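Local coordinates for protein drebrin (Homo sapiens, PDB 5Y1Z) that probably binds actin filaments through its amino-terminal ADF-homology domain, of the cofilin type, at residues Glu124-Ala128 with Gly129-Gln133. Sequence-based numbering, arbitrary orientation.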
loop_
_atom_site.group_PDB
_atom_site.type_symbol
_atom_site.label_atom_id
_atom_site.label_comp_id
_atom_site.label_asym_id
_atom_site.label_seq_id
_atom_site.Cartn_x
_atom_site.Cartn_y
_atom_site.Cartn_z
ATOM N N GLU A 124 17.623 20.476 -14.588
ATOM C CA GLU A 124 19.025 20.462 -14.198
ATOM C C GLU A 124 19.370 19.306 -13.269
ATOM O O GLU A 124 20.554 18.983 -13.130
ATOM C CB GLU A 124 19.391 21.782 -13.539
ATOM C CG GLU A 124 18.971 22.988 -14.339
ATOM C CD GLU A 124 18.915 24.237 -13.496
ATOM O OE1 GLU A 124 17.857 24.457 -12.855
ATOM O OE2 GLU A 124 19.925 24.990 -13.472
ATOM N N ASP A 125 18.382 18.688 -12.614
ATOM C CA ASP A 125 18.666 17.506 -11.808
ATOM C C ASP A 125 18.908 16.273 -12.665
ATOM O O ASP A 125 19.329 15.237 -12.137
ATOM C CB ASP A 125 17.516 17.223 -10.836
ATOM C CG ASP A 125 17.275 18.355 -9.847
ATOM O OD1 ASP A 125 16.108 18.557 -9.440
ATOM O OD2 ASP A 125 18.237 19.064 -9.491
ATOM N N ILE A 126 18.689 16.369 -13.973
ATOM C CA ILE A 126 18.748 15.214 -14.859
ATOM C C ILE A 126 19.944 15.318 -15.788
ATOM O O ILE A 126 19.808 15.656 -16.969
ATOM C CB ILE A 126 17.424 15.087 -15.628
ATOM C CG1 ILE A 126 16.292 14.983 -14.603
ATOM C CG2 ILE A 126 17.436 13.915 -16.608
ATOM C CD1 ILE A 126 14.969 14.958 -15.196
ATOM N N ASP A 127 21.124 15.022 -15.245
ATOM C CA ASP A 127 22.394 15.054 -15.968
ATOM C C ASP A 127 22.772 13.643 -16.406
ATOM O O ASP A 127 23.128 12.803 -15.569
ATOM C CB ASP A 127 23.485 15.665 -15.092
ATOM C CG ASP A 127 24.792 15.790 -15.810
ATOM O OD1 ASP A 127 25.482 14.762 -15.959
ATOM O OD2 ASP A 127 25.124 16.910 -16.239
ATOM N N ALA A 128 22.729 13.405 -17.722
ATOM C CA ALA A 128 23.034 12.087 -18.276
ATOM C C ALA A 128 24.376 11.545 -17.781
ATOM O O ALA A 128 24.500 10.345 -17.489
ATOM C CB ALA A 128 23.006 12.159 -19.802
ATOM N N GLY A 129 25.389 12.411 -17.677
ATOM C CA GLY A 129 26.662 11.975 -17.123
ATOM C C GLY A 129 26.541 11.497 -15.686
ATOM O O GLY A 129 26.908 10.366 -15.366
ATOM N N ALA A 130 25.987 12.337 -14.805
ATOM C CA ALA A 130 25.905 11.985 -13.390
ATOM C C ALA A 130 25.154 10.676 -13.190
ATOM O O ALA A 130 25.592 9.797 -12.432
ATOM C CB ALA A 130 25.242 13.116 -12.611
ATOM N N ILE A 131 24.016 10.527 -13.868
ATOM C CA ILE A 131 23.277 9.268 -13.809
ATOM C C ILE A 131 24.142 8.109 -14.312
ATOM O O ILE A 131 24.165 7.028 -13.710
ATOM C CB ILE A 131 21.959 9.391 -14.597
ATOM C CG1 ILE A 131 20.970 10.276 -13.831
ATOM C CG2 ILE A 131 21.363 8.019 -14.874
ATOM C CD1 ILE A 131 19.767 10.699 -14.624
ATOM N N GLY A 132 24.877 8.317 -15.411
ATOM C CA GLY A 132 25.718 7.246 -15.926
ATOM C C GLY A 132 26.761 6.787 -14.924
ATOM O O GLY A 132 26.920 5.588 -14.679
ATOM N N GLN A 133 27.455 7.742 -14.292
ATOM C CA GLN A 133 28.439 7.389 -13.273
ATOM C C GLN A 133 27.779 6.648 -12.119
ATOM O O GLN A 133 28.384 5.747 -11.526
ATOM C CB GLN A 133 29.170 8.638 -12.773
#
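An N-capped first turn starts helix 128-134, the last helix of drebrin's ADF-homology domain, where the loop after strand 116-120 bends into it. Asp127 is the N-cap, and its carboxylate reaches forward to Ala130: Asp127 OD1 accepts from Ala130 N at 2.7 Å, the N-H pointing well at the oxygen (161°). The donor meets that oxygen on its anti side, 16° out of the carboxylate plane. With CG anti to the backbone N (chi1 -177°), the short side chain runs onward beside its own carbonyl carbon, which carries OD1 to the amides of the first turn; this reach makes aspartate a common N-cap. Gly129 N lies 2.9 Å from Asp127 OD1. A negative group here would probably interact favourably with the positive end of the helix dipole.

The main chain of the same residue takes up the next amide. Ile131 N donates to Asp127 O at 3.0 Å, and one residue on, Gly132 N donates to Ala128 O at 2.9 Å. Asp127 therefore grips two successive amides, one through its side chain and one through its carbonyl. On the outer side of the turn the exposed methyl of Ala130 lies 3.7 Å from Asp127 OD1, and Gly129 is likewise exposed.

The inward side is aliphatic. Ile126, just ahead of the cap, and buried Ile131 are branched and apolar, as befits residues leaning on the sheet: Ile126 touches Ala120 and Ile85, Ile131 touches Val118 and Val83. Ile131 holds CG1 anti to its own carbonyl carbon, and the extended chain ends with CD1 lying 4.4 Å from Ile126 CG2, a loose methyl-to-methyl contact.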